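Local coordinates for p-47 protein (Clostridium botulinum, PDB 6EKT) that may form part of a progenitor toxin complex that protects botulinum neurotoxin in the host gut, and resembles tubular lipid-binding proteins in fold, at residues Lys94-Thr99 with Glu155-Lys160; Leu212-Asn217 with Ser221-Asn226; Ser363-His368 with Ser382-Ser387. One frame throughout, in Å; residues are numbered along the deposited sequence.

How the contacts relate
The three contacts follow one another along the chain and touch nowhere. Contacts 1 and 3 lie on opposite sides of the chain's centre, their own centres about 89 Å apart, whereas contact 2 sits near the middle, about 13 Å from that centre. The outer two each set a helix against strand or hairpin residues; contact 2 joins a strand to the loop that follows it. Contact 1 is a surface contact, while contacts 2 and 3 are partly buried. Their chemistry differs too: a methyl over a tyrosine face in 94-99/155-160, aliphatic groups against loop backbone and one leucine in 212-217/221-226, and a threonine touching two tyrosines by van der Waals contact in 363-368/382-387.

Contact 1: residues Lys94-Thr99 with Glu155-Lys160; sequences KVRNTT and EFYFNK
Two first torsions bring V95 and Y157 together: V95 holds CG1 anti to its own nitrogen (chi1 -175°), and Y157 swings its ring to the side of its backbone N (chi1 -73°); in this setting CG1 of V95 lies over one face of the Y157 ring. The arrangement joins the turn of a beta-hairpin, between strands 91-94 and 99-101, to helix 152-168, within a protein that resembles the TULIP superfamily. The evidence for a CH-pi contact is direct: V95 CG1 stands 4.0 Å from the centroid of the Y157 ring, only 12° off the ring normal. The second methyl extends the overlap toward the root of the ring, with V95 CG2 3.9 Å from Y157 CB. The two side chains meet at about a right angle, and a spacing of 7.7 Å between V95 CA and Y157 CA leaves the joining to side chains alone.

The turn itself is closed by a backbone hydrogen bond from V95 N to T98 O of 2.9 Å, which helps fix the backbone from which V95 reaches the ring. Outside the two segments, V95 and Y157 both touch Q62 of the neighbouring strand 62-68, and Y157 also rests on F93. K160, one turn further along the helix, hydrogen-bonds through NZ to OE1 of the same Q62, a further tie between helix and sheet.

Toward the exposed side the fit is slacker. R96 is bent at its second and third torsions, and its guanidinium ends near the hydroxyl end of Y157, steeply inclined to the ring plane; there R96 NH1 approaches Y157 OH obliquely at 3.9 Å, too far for a hydrogen bond.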
loop_
_atom_site.group_PDB
_atom_site.type_symbol
_atom_site.label_atom_id
_atom_site.label_comp_id
_atom_site.label_asym_id
_atom_site.label_seq_id
_atom_site.Cartn_x
_atom_site.Cartn_y
_atom_site.Cartn_z
ATOM N N LYS A 94 20.153 -31.088 30.135
ATOM C CA LYS A 94 21.023 -32.090 30.712
ATOM C C LYS A 94 21.936 -32.678 29.679
ATOM O O LYS A 94 21.490 -33.095 28.645
ATOM C CB LYS A 94 20.166 -33.211 31.289
ATOM C CG LYS A 94 20.893 -34.194 32.193
ATOM C CD LYS A 94 19.911 -34.963 33.070
ATOM C CE LYS A 94 20.618 -36.038 33.888
ATOM N NZ LYS A 94 19.669 -37.030 34.480
ATOM N N VAL A 95 23.222 -32.739 29.995
ATOM C CA VAL A 95 24.198 -33.279 29.088
ATOM C C VAL A 95 25.042 -34.442 29.632
ATOM O O VAL A 95 24.683 -35.568 29.448
ATOM C CB VAL A 95 25.110 -32.166 28.462
ATOM C CG1 VAL A 95 26.051 -32.736 27.420
ATOM C CG2 VAL A 95 24.266 -31.142 27.741
ATOM N N ARG A 96 26.145 -34.170 30.306
ATOM C CA ARG A 96 27.052 -35.261 30.702
ATOM C C ARG A 96 26.864 -35.584 32.169
ATOM O O ARG A 96 27.782 -35.565 32.972
ATOM C CB ARG A 96 28.501 -34.895 30.329
ATOM C CG ARG A 96 28.823 -35.044 28.839
ATOM C CD ARG A 96 29.745 -33.961 28.287
ATOM N NE ARG A 96 30.771 -33.654 29.261
ATOM C CZ ARG A 96 31.977 -33.168 29.002
ATOM N NH1 ARG A 96 32.342 -32.891 27.767
ATOM N NH2 ARG A 96 32.815 -32.945 30.022
ATOM N N ASN A 97 25.650 -35.970 32.479
ATOM C CA ASN A 97 25.212 -36.166 33.868
ATOM C C ASN A 97 25.152 -34.822 34.624
ATOM O O ASN A 97 25.048 -34.797 35.854
ATOM C CB ASN A 97 26.115 -37.189 34.601
ATOM C CG ASN A 97 25.337 -38.350 35.198
ATOM O OD1 ASN A 97 24.200 -38.195 35.664
ATOM N ND2 ASN A 97 25.957 -39.531 35.198
ATOM N N THR A 98 25.205 -33.714 33.874
ATOM C CA THR A 98 25.114 -32.357 34.424
ATOM C C THR A 98 23.818 -31.723 33.936
ATOM O O THR A 98 23.540 -31.724 32.735
ATOM C CB THR A 98 26.290 -31.461 33.968
ATOM O OG1 THR A 98 27.527 -32.171 34.103
ATOM C CG2 THR A 98 26.355 -30.176 34.792
ATOM N N THR A 99 23.042 -31.192 34.875
ATOM C CA THR A 99 21.818 -30.461 34.566
ATOM C C THR A 99 22.026 -28.960 34.805
ATOM O O THR A 99 22.651 -28.556 35.800
ATOM C CB THR A 99 20.621 -30.969 35.399
ATOM O OG1 THR A 99 20.857 -30.688 36.779
ATOM C CG2 THR A 99 20.438 -32.468 35.241
ATOM N N GLU A 155 26.907 -22.628 27.444
ATOM C CA GLU A 155 26.422 -21.865 26.298
ATOM C C GLU A 155 26.451 -22.707 25.022
ATOM O O GLU A 155 25.496 -22.697 24.216
ATOM C CB GLU A 155 27.274 -20.601 26.134
ATOM C CG GLU A 155 26.710 -19.570 25.186
ATOM C CD GLU A 155 27.311 -18.189 25.400
ATOM O OE1 GLU A 155 26.612 -17.330 25.960
ATOM O OE2 GLU A 155 28.479 -17.960 25.029
ATOM N N PHE A 156 27.548 -23.445 24.852
ATOM C CA PHE A 156 27.781 -24.249 23.657
ATOM C C PHE A 156 26.713 -25.329 23.515
ATOM O O PHE A 156 26.073 -25.456 22.452
ATOM C CB PHE A 156 29.192 -24.869 23.716
ATOM C CG PHE A 156 29.634 -25.486 22.418
ATOM C CD1 PHE A 156 30.202 -24.690 21.417
ATOM C CD2 PHE A 156 29.457 -26.850 22.180
ATOM C CE1 PHE A 156 30.589 -25.245 20.197
ATOM C CE2 PHE A 156 29.847 -27.412 20.966
ATOM C CZ PHE A 156 30.419 -26.607 19.981
ATOM N N TYR A 157 26.504 -26.093 24.593
ATOM C CA TYR A 157 25.478 -27.147 24.590
ATOM C C TYR A 157 24.044 -26.628 24.513
ATOM O O TYR A 157 23.186 -27.237 23.840
ATOM C CB TYR A 157 25.665 -28.130 25.757
ATOM C CG TYR A 157 26.852 -29.033 25.529
ATOM C CD1 TYR A 157 26.819 -30.033 24.534
ATOM C CD2 TYR A 157 28.024 -28.880 26.274
ATOM C CE1 TYR A 157 27.923 -30.861 24.305
ATOM C CE2 TYR A 157 29.123 -29.705 26.052
ATOM C CZ TYR A 157 29.068 -30.693 25.075
ATOM O OH TYR A 157 30.184 -31.495 24.871
ATOM N N PHE A 158 23.800 -25.504 25.183
ATOM C CA PHE A 158 22.496 -24.868 25.143
ATOM C C PHE A 158 22.117 -24.476 23.703
ATOM O O PHE A 158 20.994 -24.750 23.256
ATOM C CB PHE A 158 22.426 -23.651 26.085
ATOM C CG PHE A 158 21.132 -22.874 25.976
ATOM C CD1 PHE A 158 19.929 -23.404 26.465
ATOM C CD2 PHE A 158 21.113 -21.606 25.388
ATOM C CE1 PHE A 158 18.737 -22.692 26.355
ATOM C CE2 PHE A 158 19.922 -20.884 25.290
ATOM C CZ PHE A 158 18.734 -21.425 25.769
ATOM N N ASN A 159 23.054 -23.855 22.992
ATOM C CA ASN A 159 22.821 -23.424 21.606
ATOM C C ASN A 159 22.421 -24.567 20.713
ATOM O O ASN A 159 21.477 -24.435 19.923
ATOM C CB ASN A 159 24.053 -22.728 21.032
ATOM C CG ASN A 159 24.286 -21.379 21.669
ATOM O OD1 ASN A 159 23.397 -20.841 22.357
ATOM N ND2 ASN A 159 25.494 -20.832 21.484
ATOM N N LYS A 160 23.144 -25.677 20.835
ATOM C CA LYS A 160 22.843 -26.874 20.069
ATOM C C LYS A 160 21.455 -27.416 20.410
ATOM O O LYS A 160 20.670 -27.690 19.504
ATOM C CB LYS A 160 23.927 -27.933 20.280
ATOM C CG LYS A 160 23.757 -29.176 19.425
ATOM C CD LYS A 160 23.174 -30.329 20.242
ATOM C CE LYS A 160 23.223 -31.640 19.471
ATOM N NZ LYS A 160 22.175 -32.577 19.983
#

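Contact 2: residues Leu212-Asn217 with Ser221-Asn226; sequences LSVVTN and SKLSAN
This is an apolar contact between a strand and the loop that folds back across it, in the antiparallel six-stranded sheet near the middle of the chain. L212 and V214 belong to strand 208-214, whose two edges are already occupied by strands 193-199 and 29-34; the loop residues L223 to N226 therefore run over a face of the sheet instead of adding a strand. Geometry supports this reading. The touching parts point 150° apart, roughly antiparallel, yet the closest pair of CA atoms, L212 CA and A225 CA, is 7.8 Å apart, wider than paired strands allow.

L212 does most of the reaching. Its CG lies beside the backbone N (chi1 -76°), and with CD1 turned back at chi2 44° the other methyl, CD2, extends away from CA toward the loop. L212 CD2 meets main chain there: it lies 4.0 Å from A225 CA and 3.9 Å from N226 O. The leucine thus packs on the loop's backbone, while S224 and N226 direct their own CB atoms away from the strand.

W27 ties the two layers together. Its NE1 hydrogen-bonds to S224 O, and the side chains of L212 and V214 both touch W27, so one residue holds the loop's carbonyl and meets the strand. A225 extends the contact to K195 and V197 of the adjoining strand.

Nearer the start of the loop the contact reduces to a single meeting of aliphatic branches, in which V214 CG2 and L223 CD1 face each other at 4.2 Å.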
loop_
_atom_site.group_PDB
_atom_site.type_symbol
_atom_site.label_atom_id
_atom_site.label_comp_id
_atom_site.label_asym_id
_atom_site.label_seq_id
_atom_site.Cartn_x
_atom_site.Cartn_y
_atom_site.Cartn_z
ATOM N N LEU A 212 5.659 -6.428 0.516
ATOM C CA LEU A 212 5.807 -5.743 -0.767
ATOM C C LEU A 212 5.175 -6.620 -1.832
ATOM O O LEU A 212 5.458 -7.814 -1.865
ATOM C CB LEU A 212 7.303 -5.543 -1.070
ATOM C CG LEU A 212 8.107 -4.455 -0.348
ATOM C CD1 LEU A 212 7.878 -4.340 1.141
ATOM C CD2 LEU A 212 9.597 -4.591 -0.635
ATOM N N SER A 213 4.329 -6.051 -2.706
ATOM C CA SER A 213 3.656 -6.872 -3.726
ATOM C C SER A 213 3.729 -6.279 -5.118
ATOM O O SER A 213 3.764 -5.048 -5.282
ATOM C CB SER A 213 2.168 -7.132 -3.376
ATOM O OG SER A 213 1.350 -5.974 -3.562
ATOM N N VAL A 214 3.705 -7.168 -6.115
ATOM C CA VAL A 214 3.405 -6.787 -7.498
ATOM C C VAL A 214 2.133 -7.521 -7.946
ATOM O O VAL A 214 1.903 -8.656 -7.537
ATOM C CB VAL A 214 4.624 -7.076 -8.400
ATOM C CG1 VAL A 214 4.263 -7.051 -9.865
ATOM C CG2 VAL A 214 5.692 -6.011 -8.164
ATOM N N VAL A 215 1.313 -6.851 -8.764
ATOM C CA VAL A 215 0.012 -7.356 -9.219
ATOM C C VAL A 215 0.026 -7.944 -10.656
ATOM O O VAL A 215 -1.030 -8.280 -11.206
ATOM C CB VAL A 215 -1.098 -6.279 -9.093
ATOM C CG1 VAL A 215 -1.327 -5.869 -7.633
ATOM C CG2 VAL A 215 -0.793 -5.056 -9.964
ATOM N N THR A 216 1.215 -8.056 -11.241
ATOM C CA THR A 216 1.444 -8.769 -12.518
ATOM C C THR A 216 2.609 -9.740 -12.358
ATOM O O THR A 216 3.270 -9.763 -11.315
ATOM C CB THR A 216 1.791 -7.808 -13.681
ATOM O OG1 THR A 216 3.121 -7.293 -13.496
ATOM C CG2 THR A 216 0.815 -6.653 -13.765
ATOM N N ASN A 217 2.899 -10.520 -13.401
ATOM C CA ASN A 217 4.008 -11.475 -13.356
ATOM C C ASN A 217 5.344 -10.930 -13.862
ATOM O O ASN A 217 6.255 -11.700 -14.231
ATOM C CB ASN A 217 3.634 -12.771 -14.079
ATOM C CG ASN A 217 2.683 -13.635 -13.271
ATOM O OD1 ASN A 217 1.616 -14.002 -13.753
ATOM N ND2 ASN A 217 3.065 -13.958 -12.037
ATOM N N SER A 221 13.065 -10.073 -9.714
ATOM C CA SER A 221 14.413 -10.476 -9.291
ATOM C C SER A 221 15.398 -9.303 -9.207
ATOM O O SER A 221 16.372 -9.364 -8.454
ATOM C CB SER A 221 14.967 -11.587 -10.191
ATOM O OG SER A 221 15.240 -11.084 -11.482
ATOM N N LYS A 222 15.125 -8.253 -9.972
ATOM C CA LYS A 222 15.930 -7.031 -9.976
ATOM C C LYS A 222 15.396 -5.907 -9.051
ATOM O O LYS A 222 16.021 -4.850 -8.946
ATOM C CB LYS A 222 16.096 -6.519 -11.411
ATOM C CG LYS A 222 16.409 -7.628 -12.417
ATOM C CD LYS A 222 17.075 -7.112 -13.683
ATOM C CE LYS A 222 18.588 -7.259 -13.602
ATOM N NZ LYS A 222 19.233 -6.664 -14.804
ATOM N N LEU A 223 14.252 -6.120 -8.396
ATOM C CA LEU A 223 13.734 -5.138 -7.417
ATOM C C LEU A 223 14.407 -5.360 -6.067
ATOM O O LEU A 223 14.613 -6.491 -5.651
ATOM C CB LEU A 223 12.203 -5.216 -7.256
ATOM C CG LEU A 223 11.235 -4.924 -8.427
ATOM C CD1 LEU A 223 9.802 -5.094 -7.958
ATOM C CD2 LEU A 223 11.401 -3.539 -9.047
ATOM N N SER A 224 14.730 -4.274 -5.384
ATOM C CA SER A 224 15.271 -4.347 -4.029
ATOM C C SER A 224 14.142 -4.508 -3.020
ATOM O O SER A 224 12.973 -4.473 -3.384
ATOM C CB SER A 224 16.062 -3.079 -3.715
ATOM O OG SER A 224 17.130 -2.933 -4.627
ATOM N N ALA A 225 14.510 -4.698 -1.760
ATOM C CA ALA A 225 13.579 -4.758 -0.644
ATOM C C ALA A 225 13.488 -3.378 0.033
ATOM O O ALA A 225 13.269 -3.286 1.238
ATOM C CB ALA A 225 14.035 -5.828 0.346
ATOM N N ASN A 226 13.632 -2.311 -0.755
ATOM C CA ASN A 226 13.506 -0.939 -0.242
ATOM C C ASN A 226 12.037 -0.638 0.070
ATOM O O ASN A 226 11.143 -1.015 -0.700
ATOM C CB ASN A 226 14.072 0.071 -1.243
ATOM C CG ASN A 226 15.587 -0.023 -1.406
ATOM O OD1 ASN A 226 16.120 0.184 -2.513
ATOM N ND2 ASN A 226 16.282 -0.328 -0.337
#

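Contact 3: residues Ser363-His368 with Ser382-Ser387; sequences SSYKYH and SVTHWS
T384 meets two tyrosines of the strand, Y365 through its methyl and Y367 through its hydroxyl, and this buried threonine is the tight part of the contact. With OG1 beside the backbone N (chi1 -56°), CG2 lies anti to that nitrogen and presses on the base of Y365: T384 CG2 is 3.8 Å from Y365 CB and 4.0 Å from Y365 CG. The hydroxyl faces the other ring, T384 OG1 lying 3.7 Å from Y367 CE1, at the ring edge and near its plane. Y365 itself has CG between its backbone N and its carbonyl carbon (chi1 54°).

The elements joined are the end of strand 352-368 and helix 374-394, an antiparallel sheet curled against a long helix as in TULIP proteins. On the helix, V383 and S387 turn to other strands, V383 touching V324 and L326. S387 OG folds back to donate to V383 O at 2.8 Å, 37° out of the carbonyl plane, and S387 N reaches the same oxygen from the opposite face at 2.9 Å. Two donors therefore grip this one carbonyl.

The loose side begins at Y365, an exposed residue whose ring meets the methyl only obliquely. Y367, partly exposed, makes a weak hydrogen bond from its OH to S381 OG.

T384 OG1 has its polar partners elsewhere, in hydrogen bonds with S334 OG and L380 O. Its approach to Y367 is therefore van der Waals in character, which implies that strand and helix meet here by shape while the buried hydroxyl is satisfied from the adjoining strand and its own helix.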
loop_
_atom_site.group_PDB
_atom_site.type_symbol
_atom_site.label_atom_id
_atom_site.label_comp_id
_atom_site.label_asym_id
_atom_site.label_seq_id
_atom_site.Cartn_x
_atom_site.Cartn_y
_atom_site.Cartn_z
ATOM N N SER A 363 -6.579 30.107 -18.803
ATOM C CA SER A 363 -7.161 29.757 -20.106
ATOM C C SER A 363 -6.772 30.755 -21.180
ATOM O O SER A 363 -6.303 31.862 -20.880
ATOM C CB SER A 363 -8.697 29.663 -20.014
ATOM O OG SER A 363 -9.232 30.923 -19.689
ATOM N N SER A 364 -6.977 30.363 -22.435
ATOM C CA SER A 364 -6.842 31.291 -23.558
ATOM C C SER A 364 -7.829 30.848 -24.626
ATOM O O SER A 364 -8.349 29.723 -24.574
ATOM C CB SER A 364 -5.404 31.313 -24.102
ATOM O OG SER A 364 -4.993 30.008 -24.507
ATOM N N TYR A 365 -8.101 31.723 -25.581
ATOM C CA TYR A 365 -9.083 31.413 -26.609
ATOM C C TYR A 365 -8.755 32.188 -27.857
ATOM O O TYR A 365 -8.021 33.206 -27.799
ATOM C CB TYR A 365 -10.519 31.724 -26.130
ATOM C CG TYR A 365 -10.695 33.135 -25.617
ATOM C CD1 TYR A 365 -11.011 34.175 -26.483
ATOM C CD2 TYR A 365 -10.539 33.424 -24.264
ATOM C CE1 TYR A 365 -11.156 35.486 -26.021
ATOM C CE2 TYR A 365 -10.696 34.729 -23.783
ATOM C CZ TYR A 365 -11.007 35.746 -24.666
ATOM O OH TYR A 365 -11.147 37.024 -24.199
ATOM N N LYS A 366 -9.274 31.699 -28.979
ATOM C CA LYS A 366 -9.145 32.403 -30.262
ATOM C C LYS A 366 -10.509 32.388 -30.932
ATOM O O LYS A 366 -11.047 31.297 -31.201
ATOM C CB LYS A 366 -8.103 31.728 -31.160
ATOM C CG LYS A 366 -7.874 32.527 -32.438
ATOM C CD LYS A 366 -6.616 32.064 -33.163
ATOM C CE LYS A 366 -6.483 32.756 -34.513
ATOM N NZ LYS A 366 -6.940 34.180 -34.467
ATOM N N TYR A 367 -11.062 33.583 -31.199
ATOM C CA TYR A 367 -12.333 33.691 -31.942
ATOM C C TYR A 367 -12.130 33.551 -33.448
ATOM O O TYR A 367 -11.165 34.079 -33.983
ATOM C CB TYR A 367 -12.998 35.054 -31.733
ATOM C CG TYR A 367 -13.347 35.417 -30.314
ATOM C CD1 TYR A 367 -13.800 34.449 -29.404
ATOM C CD2 TYR A 367 -13.288 36.748 -29.898
ATOM C CE1 TYR A 367 -14.137 34.800 -28.090
ATOM C CE2 TYR A 367 -13.633 37.107 -28.595
ATOM C CZ TYR A 367 -14.073 36.141 -27.709
ATOM O OH TYR A 367 -14.393 36.505 -26.416
ATOM N N HIS A 368 -13.077 32.904 -34.122
ATOM C CA HIS A 368 -13.112 32.835 -35.580
ATOM C C HIS A 368 -14.449 33.435 -36.036
ATOM O O HIS A 368 -15.498 32.803 -35.900
ATOM C CB HIS A 368 -12.975 31.390 -36.040
ATOM C CG HIS A 368 -11.689 30.753 -35.621
ATOM N ND1 HIS A 368 -10.580 30.710 -36.446
ATOM C CD2 HIS A 368 -11.321 30.167 -34.461
ATOM C CE1 HIS A 368 -9.587 30.106 -35.810
ATOM N NE2 HIS A 368 -10.012 29.763 -34.605
ATOM N N SER A 382 -19.721 35.410 -25.195
ATOM C CA SER A 382 -20.475 34.784 -24.088
ATOM C C SER A 382 -20.374 33.262 -24.104
ATOM O O SER A 382 -20.117 32.641 -23.062
ATOM C CB SER A 382 -21.942 35.244 -24.102
ATOM O OG SER A 382 -22.002 36.602 -23.648
ATOM N N VAL A 383 -20.547 32.661 -25.283
ATOM C CA VAL A 383 -20.516 31.200 -25.403
ATOM C C VAL A 383 -19.146 30.671 -24.977
ATOM O O VAL A 383 -19.056 29.653 -24.271
ATOM C CB VAL A 383 -20.906 30.711 -26.837
ATOM C CG1 VAL A 383 -20.667 29.200 -27.012
ATOM C CG2 VAL A 383 -22.375 31.001 -27.111
ATOM N N THR A 384 -18.085 31.374 -25.384
ATOM C CA THR A 384 -16.700 30.945 -25.086
ATOM C C THR A 384 -16.426 31.020 -23.584
ATOM O O THR A 384 -15.906 30.066 -23.003
ATOM C CB THR A 384 -15.691 31.773 -25.896
ATOM O OG1 THR A 384 -16.013 31.661 -27.291
ATOM C CG2 THR A 384 -14.250 31.279 -25.656
ATOM N N HIS A 385 -16.828 32.129 -22.963
ATOM C CA HIS A 385 -16.743 32.313 -21.529
ATOM C C HIS A 385 -17.514 31.247 -20.753
ATOM O O HIS A 385 -16.922 30.611 -19.874
ATOM C CB HIS A 385 -17.231 33.711 -21.125
ATOM C CG HIS A 385 -17.119 33.981 -19.658
ATOM N ND1 HIS A 385 -15.908 34.105 -19.013
ATOM C CD2 HIS A 385 -18.070 34.134 -18.706
ATOM C CE1 HIS A 385 -16.120 34.330 -17.725
ATOM N NE2 HIS A 385 -17.424 34.361 -17.516
ATOM N N TRP A 386 -18.797 31.036 -21.079
ATOM C CA TRP A 386 -19.599 29.976 -20.423
ATOM C C TRP A 386 -18.980 28.579 -20.591
ATOM O O TRP A 386 -18.950 27.765 -19.644
ATOM C CB TRP A 386 -21.039 29.973 -20.959
ATOM C CG TRP A 386 -22.041 30.677 -20.090
ATOM C CD1 TRP A 386 -23.074 30.091 -19.403
ATOM C CD2 TRP A 386 -22.143 32.083 -19.840
ATOM N NE1 TRP A 386 -23.792 31.045 -18.726
ATOM C CE2 TRP A 386 -23.241 32.273 -18.973
ATOM C CE3 TRP A 386 -21.400 33.204 -20.245
ATOM C CZ2 TRP A 386 -23.629 33.545 -18.504
ATOM C CZ3 TRP A 386 -21.792 34.478 -19.777
ATOM C CH2 TRP A 386 -22.893 34.628 -18.917
ATOM N N SER A 387 -18.473 28.300 -21.786
ATOM C CA SER A 387 -17.848 26.989 -22.062
ATOM C C SER A 387 -16.610 26.762 -21.182
ATOM O O SER A 387 -16.437 25.692 -20.565
ATOM C CB SER A 387 -17.458 26.873 -23.547
ATOM O OG SER A 387 -18.602 26.897 -24.380
#